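Local structure of convulxin alpha (Crotalus durissus, 1UMR) at residues Pro5-Tyr10 and Cys15-Asn20; Val42-Ala47 and Arg114-Ala119. The protein activates platelets as a snake venom C-type lectin-like toxin by binding glycoprotein VI, the collagen receptor on their surface. All blocks are in the same frame, centred on the assembly; numbering follows the deposited sequence.

In the fold
From the N terminus the chain first runs through strand 9-11 and turns back into strand 14-20. Interaction 1 closes this short hairpin at the border of the four-stranded sheet. After helix 25-35 and strand 40-41 comes the loop 42-46, which leads into helix 47-60. Interaction 2 shuts a far longer loop, bringing 114-119 back after helix 47-60 and strands 67-74 and 104-108, and joins the approach to strand 117-119, at the edge of the three-stranded sheet, to the lead-in and first residue of that helix. The two closures follow in series, neither nested nor crossed. Their centres are about 18 Å apart, yet they touch where Tyr16 CD2 packs on Val42 CG1 at 3.7 Å.

Interaction 1: Pro5-Tyr10 and Cys15-Asn20; sequences PSDWYY and CYRIFN
Tyr9 and Tyr16 form a hydrogen-bonded antiparallel pair. Tyr9 N donates to Tyr16 O at 2.8 Å, and Tyr16 N returns a bond of 2.7 Å to Tyr9 O, lying in that carbonyl's plane. Each oxygen also receives a CA-H contact, Tyr16 O from Trp8 and Tyr9 O from Cys15. Before the pairing begins, a type II turn from Pro5 to Trp8 bends the chain; its third position needs a positive phi, which Asp7 supplies (78°).

Aromatic and apolar contacts gather round Trp8. Its six-membered ring carries Arg17 CB over one face, a CH-pi contact of 3.8 Å to the centroid, while the backbone carbon of Cys15 sits at its edge. Phe19 brings its own edge to this indole in an offset edge-to-face pair, with CZ 3.8 Å from Trp8 CZ2 and the planes 68° apart. The broad ring of Trp8 can serve two strands, because Phe131 of strand 125-131, which pairs with strand 14-20, also meets it edge-to-face. The arrangement is the N-terminal beta hairpin of the C-type lectin fold, stitched further by the disulfide from Cys15 to Cys4. On that side the Cys15 sulfur approaches the rim of the Tyr10 ring.

Charge enters through Arg17. With CG anti to the backbone N (chi1 179°) and the chain extended as far as NE, its methylenes run past the carbonyl oxygen of Asp7, and CG comes within 3.2 Å of Asp7 O. The guanidinium has Asp7 CB over one face and Phe19 CE1 over the other, both displaced toward its rim. Asp7 OD1 is 3.6 Å from Arg17 NH2, a long salt bridge in which the oxygen stands well out of the guanidinium plane; no N-H points at it, and any attraction is probably one of charge alone.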
loop_
_atom_site.group_PDB
_atom_site.type_symbol
_atom_site.label_atom_id
_atom_site.label_comp_id
_atom_site.label_asym_id
_atom_site.label_seq_id
_atom_site.Cartn_x
_atom_site.Cartn_y
_atom_site.Cartn_z
ATOM N N PRO A 5 7.352 -57.870 -16.064
ATOM C CA PRO A 5 8.048 -58.959 -16.783
ATOM C C PRO A 5 9.549 -59.134 -16.398
ATOM O O PRO A 5 10.213 -58.299 -15.770
ATOM C CB PRO A 5 7.910 -58.579 -18.295
ATOM C CG PRO A 5 6.703 -57.732 -18.343
ATOM C CD PRO A 5 6.770 -56.896 -17.020
ATOM N N SER A 6 10.067 -60.304 -16.737
ATOM C CA SER A 6 11.489 -60.604 -16.602
ATOM C C SER A 6 12.349 -59.504 -17.254
ATOM O O SER A 6 12.091 -59.081 -18.392
ATOM C CB SER A 6 11.755 -61.895 -17.349
ATOM O OG SER A 6 10.966 -62.906 -16.790
ATOM N N ASP A 7 13.392 -59.115 -16.546
ATOM C CA ASP A 7 14.367 -58.124 -17.004
ATOM C C ASP A 7 13.797 -56.685 -16.859
ATOM O O ASP A 7 14.385 -55.712 -17.392
ATOM C CB ASP A 7 14.820 -58.383 -18.439
ATOM C CG ASP A 7 15.605 -59.712 -18.599
ATOM O OD1 ASP A 7 15.311 -60.495 -19.583
ATOM O OD2 ASP A 7 16.498 -60.058 -17.781
ATOM N N TRP A 8 12.646 -56.544 -16.207
ATOM C CA TRP A 8 12.162 -55.193 -15.969
ATOM C C TRP A 8 12.414 -54.900 -14.529
ATOM O O TRP A 8 12.356 -55.739 -13.703
ATOM C CB TRP A 8 10.667 -55.074 -16.292
ATOM C CG TRP A 8 10.363 -55.101 -17.772
ATOM C CD1 TRP A 8 10.522 -56.148 -18.620
ATOM C CD2 TRP A 8 9.988 -53.982 -18.573
ATOM N NE1 TRP A 8 10.223 -55.773 -19.906
ATOM C CE2 TRP A 8 9.920 -54.438 -19.911
ATOM C CE3 TRP A 8 9.733 -52.612 -18.293
ATOM C CZ2 TRP A 8 9.500 -53.618 -20.969
ATOM C CZ3 TRP A 8 9.399 -51.758 -19.362
ATOM C CH2 TRP A 8 9.254 -52.281 -20.678
ATOM N N TYR A 9 12.673 -53.681 -14.179
ATOM C CA TYR A 9 12.694 -53.413 -12.781
ATOM C C TYR A 9 11.418 -52.713 -12.333
ATOM O O TYR A 9 10.854 -51.854 -13.084
ATOM C CB TYR A 9 13.873 -52.528 -12.497
ATOM C CG TYR A 9 15.196 -53.183 -12.695
ATOM C CD1 TYR A 9 15.626 -53.557 -14.004
ATOM C CD2 TYR A 9 16.032 -53.447 -11.576
ATOM C CE1 TYR A 9 16.879 -54.171 -14.197
ATOM C CE2 TYR A 9 17.312 -54.133 -11.747
ATOM C CZ TYR A 9 17.718 -54.449 -13.062
ATOM O OH TYR A 9 18.908 -55.052 -13.296
ATOM N N TYR A 10 11.007 -53.084 -11.118
ATOM C CA TYR A 10 9.949 -52.472 -10.327
ATOM C C TYR A 10 10.456 -51.366 -9.445
ATOM O O TYR A 10 11.299 -51.601 -8.592
ATOM C CB TYR A 10 9.197 -53.498 -9.407
ATOM C CG TYR A 10 7.820 -52.935 -9.034
ATOM C CD1 TYR A 10 6.944 -52.412 -10.014
ATOM C CD2 TYR A 10 7.463 -52.763 -7.720
ATOM C CE1 TYR A 10 5.770 -51.841 -9.714
ATOM C CE2 TYR A 10 6.230 -52.194 -7.403
ATOM C CZ TYR A 10 5.414 -51.706 -8.376
ATOM O OH TYR A 10 4.194 -51.151 -7.955
ATOM N N CYS A 15 6.995 -50.292 -13.921
ATOM C CA CYS A 15 8.079 -51.091 -14.408
ATOM C C CYS A 15 8.966 -50.275 -15.421
ATOM O O CYS A 15 8.452 -49.522 -16.203
ATOM C CB CYS A 15 7.551 -52.338 -15.107
ATOM S SG CYS A 15 6.361 -53.327 -14.220
ATOM N N TYR A 16 10.281 -50.517 -15.395
ATOM C CA TYR A 16 11.312 -49.932 -16.267
ATOM C C TYR A 16 12.273 -50.956 -16.926
ATOM O O TYR A 16 12.457 -52.077 -16.466
ATOM C CB TYR A 16 12.192 -48.984 -15.446
ATOM C CG TYR A 16 11.459 -47.914 -14.681
ATOM C CD1 TYR A 16 10.789 -48.240 -13.520
ATOM C CD2 TYR A 16 11.428 -46.534 -15.141
ATOM C CE1 TYR A 16 10.151 -47.311 -12.773
ATOM C CE2 TYR A 16 10.789 -45.547 -14.433
ATOM C CZ TYR A 16 10.129 -45.963 -13.182
ATOM O OH TYR A 16 9.485 -45.074 -12.362
ATOM N N ARG A 17 12.923 -50.571 -18.015
ATOM C CA ARG A 17 13.959 -51.444 -18.580
ATOM C C ARG A 17 14.709 -50.673 -19.653
ATOM O O ARG A 17 14.078 -50.067 -20.480
ATOM C CB ARG A 17 13.357 -52.696 -19.184
ATOM C CG ARG A 17 14.514 -53.551 -19.771
ATOM C CD ARG A 17 13.947 -54.757 -20.539
ATOM N NE ARG A 17 14.797 -55.873 -20.990
ATOM C CZ ARG A 17 14.258 -56.932 -21.677
ATOM N NH1 ARG A 17 12.911 -56.999 -21.896
ATOM N NH2 ARG A 17 15.021 -57.915 -22.132
ATOM N N ILE A 18 16.044 -50.635 -19.595
ATOM C CA ILE A 18 16.842 -50.160 -20.705
ATOM C C ILE A 18 16.974 -51.200 -21.817
ATOM O O ILE A 18 17.286 -52.347 -21.578
ATOM C CB ILE A 18 18.175 -49.639 -20.233
ATOM C CG1 ILE A 18 19.119 -49.282 -21.404
ATOM C CG2 ILE A 18 18.844 -50.544 -19.138
ATOM C CD1 ILE A 18 20.230 -48.539 -20.815
ATOM N N PHE A 19 16.657 -50.830 -23.042
ATOM C CA PHE A 19 16.967 -51.747 -24.149
ATOM C C PHE A 19 18.336 -51.380 -24.791
ATOM O O PHE A 19 18.493 -50.295 -25.348
ATOM C CB PHE A 19 15.822 -51.778 -25.164
ATOM C CG PHE A 19 14.620 -52.445 -24.616
ATOM C CD1 PHE A 19 14.442 -53.852 -24.791
ATOM C CD2 PHE A 19 13.766 -51.757 -23.728
ATOM C CE1 PHE A 19 13.385 -54.500 -24.211
ATOM C CE2 PHE A 19 12.635 -52.425 -23.184
ATOM C CZ PHE A 19 12.461 -53.815 -23.383
ATOM N N ASN A 20 19.315 -52.274 -24.713
ATOM C CA ASN A 20 20.517 -52.015 -25.439
ATOM C C ASN A 20 20.439 -52.298 -26.920
ATOM O O ASN A 20 21.035 -53.238 -27.378
ATOM C CB ASN A 20 21.560 -52.858 -24.832
ATOM C CG ASN A 20 22.016 -52.320 -23.488
ATOM O OD1 ASN A 20 22.771 -51.244 -23.335
ATOM N ND2 ASN A 20 21.644 -53.103 -22.454
#

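Interaction 2: Val42-Ala47 and Arg114-Ala119; sequences VSIKSA and RKWFVA
The indole of Trp116 meets Ile44 of the loop before helix 47-60, and the guanidinium of Arg114 meets Ala47 in the first turn of that helix, both on a slant. At the indole, Ile44 O lies obliquely 3.6 Å from Trp116 CZ2, and at the guanidinium Ala47 O stands 4.1 Å from Arg114 NH2, a loose approach. The Trp116 side chain also touches Ile70 and Leu72 of strand 67-74 and Leu107 of strand 104-108, and it meets an aromatic ring of another protein's chain edge-to-face. Within the C-type lectin-like domain the contact joins the connection into helix 47-60 to the chain leading into edge strand 117-119, beside that other chain.

Ile44 suits the spot because its branched side chain fits alongside the ring, the two side chains running in opposite senses. CG2, anti to the backbone N, reaches Trp116 CZ2 at 3.9 Å, while CD1 extends toward the pyrrole nitrogen NE1, 4.1 Å away. Small Ala47 opens the helix just after Ser46, the N-cap, whose hydroxyl bonds to the backbone N of Glu49. Arg114, kinked midway along its chain, runs over Ala50 and Ala54 of that helix, and its NH1 forms a salt bridge to an acidic side chain of another protein's chain.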
loop_
_atom_site.group_PDB
_atom_site.type_symbol
_atom_site.label_atom_id
_atom_site.label_comp_id
_atom_site.label_asym_id
_atom_site.label_seq_id
_atom_site.Cartn_x
_atom_site.Cartn_y
_atom_site.Cartn_z
ATOM N N VAL A 42 10.898 -43.695 -21.056
ATOM C CA VAL A 42 10.746 -43.155 -19.713
ATOM C C VAL A 42 10.417 -41.639 -19.655
ATOM O O VAL A 42 10.980 -40.810 -20.360
ATOM C CB VAL A 42 12.058 -43.104 -18.858
ATOM C CG1 VAL A 42 12.053 -43.876 -17.624
ATOM C CG2 VAL A 42 13.268 -43.073 -19.589
ATOM N N SER A 43 9.642 -41.304 -18.640
ATOM C CA SER A 43 9.458 -40.014 -18.068
ATOM C C SER A 43 10.006 -39.953 -16.597
ATOM O O SER A 43 9.928 -40.895 -15.833
ATOM C CB SER A 43 7.947 -39.692 -18.053
ATOM O OG SER A 43 7.182 -40.596 -17.279
ATOM N N ILE A 44 10.509 -38.831 -16.171
ATOM C CA ILE A 44 11.246 -38.882 -14.952
ATOM C C ILE A 44 10.681 -37.675 -14.229
ATOM O O ILE A 44 10.828 -36.562 -14.738
ATOM C CB ILE A 44 12.711 -38.638 -15.259
ATOM C CG1 ILE A 44 13.235 -39.766 -16.107
ATOM C CG2 ILE A 44 13.460 -38.312 -14.019
ATOM C CD1 ILE A 44 14.697 -39.748 -16.342
ATOM N N LYS A 45 9.955 -37.933 -13.123
ATOM C CA LYS A 45 9.022 -36.984 -12.510
ATOM C C LYS A 45 9.378 -36.599 -11.119
ATOM O O LYS A 45 8.597 -35.852 -10.495
ATOM C CB LYS A 45 7.580 -37.510 -12.534
ATOM C CG LYS A 45 7.089 -37.638 -14.054
ATOM C CD LYS A 45 5.613 -37.713 -14.249
ATOM C CE LYS A 45 5.302 -38.460 -15.543
ATOM N NZ LYS A 45 3.875 -38.522 -16.066
ATOM N N SER A 46 10.590 -36.993 -10.682
ATOM C CA SER A 46 11.142 -36.465 -9.401
ATOM C C SER A 46 12.592 -36.933 -9.233
ATOM O O SER A 46 13.064 -37.824 -9.971
ATOM C CB SER A 46 10.315 -36.932 -8.176
ATOM O OG SER A 46 10.719 -38.314 -7.968
ATOM N N ALA A 47 13.254 -36.348 -8.248
ATOM C CA ALA A 47 14.673 -36.602 -7.955
ATOM C C ALA A 47 14.812 -38.053 -7.532
ATOM O O ALA A 47 15.630 -38.784 -8.083
ATOM C CB ALA A 47 15.256 -35.549 -6.938
ATOM N N ARG A 114 22.488 -38.362 -15.072
ATOM C CA ARG A 114 21.693 -37.464 -14.259
ATOM C C ARG A 114 21.242 -36.090 -14.806
ATOM O O ARG A 114 20.225 -35.507 -14.351
ATOM C CB ARG A 114 22.242 -37.383 -12.809
ATOM C CG ARG A 114 21.775 -38.599 -12.113
ATOM C CD ARG A 114 20.230 -38.553 -12.014
ATOM N NE ARG A 114 20.067 -38.608 -10.627
ATOM C CZ ARG A 114 19.528 -37.764 -9.800
ATOM N NH1 ARG A 114 18.773 -36.717 -10.088
ATOM N NH2 ARG A 114 19.644 -38.167 -8.590
ATOM N N LYS A 115 21.835 -35.497 -15.787
ATOM C CA LYS A 115 20.943 -34.359 -16.131
ATOM C C LYS A 115 20.363 -34.656 -17.462
ATOM O O LYS A 115 20.672 -35.713 -17.973
ATOM C CB LYS A 115 21.635 -33.027 -16.032
ATOM C CG LYS A 115 22.678 -32.996 -14.930
ATOM C CD LYS A 115 22.157 -32.269 -13.655
ATOM C CE LYS A 115 22.548 -30.769 -13.585
ATOM N NZ LYS A 115 21.275 -29.859 -13.541
ATOM N N TRP A 116 19.499 -33.789 -17.996
ATOM C CA TRP A 116 18.891 -34.075 -19.254
ATOM C C TRP A 116 19.514 -33.195 -20.311
ATOM O O TRP A 116 19.683 -31.944 -20.104
ATOM C CB TRP A 116 17.370 -33.791 -19.215
ATOM C CG TRP A 116 16.600 -34.486 -18.142
ATOM C CD1 TRP A 116 16.952 -35.597 -17.492
ATOM C CD2 TRP A 116 15.317 -34.079 -17.605
ATOM N NE1 TRP A 116 15.986 -35.899 -16.566
ATOM C CE2 TRP A 116 14.968 -34.983 -16.645
ATOM C CE3 TRP A 116 14.479 -33.020 -17.836
ATOM C CZ2 TRP A 116 13.790 -34.874 -15.902
ATOM C CZ3 TRP A 116 13.292 -32.908 -17.103
ATOM C CH2 TRP A 116 12.974 -33.818 -16.142
ATOM N N PHE A 117 19.791 -33.837 -21.449
ATOM C CA PHE A 117 20.469 -33.152 -22.535
ATOM C C PHE A 117 19.594 -33.095 -23.797
ATOM O O PHE A 117 18.973 -34.096 -24.173
ATOM C CB PHE A 117 21.739 -33.942 -22.872
ATOM C CG PHE A 117 22.835 -33.756 -21.849
ATOM C CD1 PHE A 117 23.849 -32.831 -22.089
ATOM C CD2 PHE A 117 22.828 -34.489 -20.618
ATOM C CE1 PHE A 117 24.887 -32.662 -21.173
ATOM C CE2 PHE A 117 23.879 -34.303 -19.674
ATOM C CZ PHE A 117 24.909 -33.367 -19.946
ATOM N N VAL A 118 19.526 -31.951 -24.455
ATOM C CA VAL A 118 18.873 -31.866 -25.760
ATOM C C VAL A 118 19.664 -32.691 -26.824
ATOM O O VAL A 118 20.892 -32.853 -26.758
ATOM C CB VAL A 118 18.867 -30.448 -26.212
ATOM C CG1 VAL A 118 18.197 -30.378 -27.547
ATOM C CG2 VAL A 118 18.075 -29.584 -25.215
ATOM N N ALA A 119 18.939 -33.255 -27.784
ATOM C CA ALA A 119 19.534 -34.083 -28.801
ATOM C C ALA A 119 18.680 -34.066 -30.079
ATOM O O ALA A 119 17.483 -33.896 -30.052
ATOM C CB ALA A 119 19.668 -35.605 -28.288
#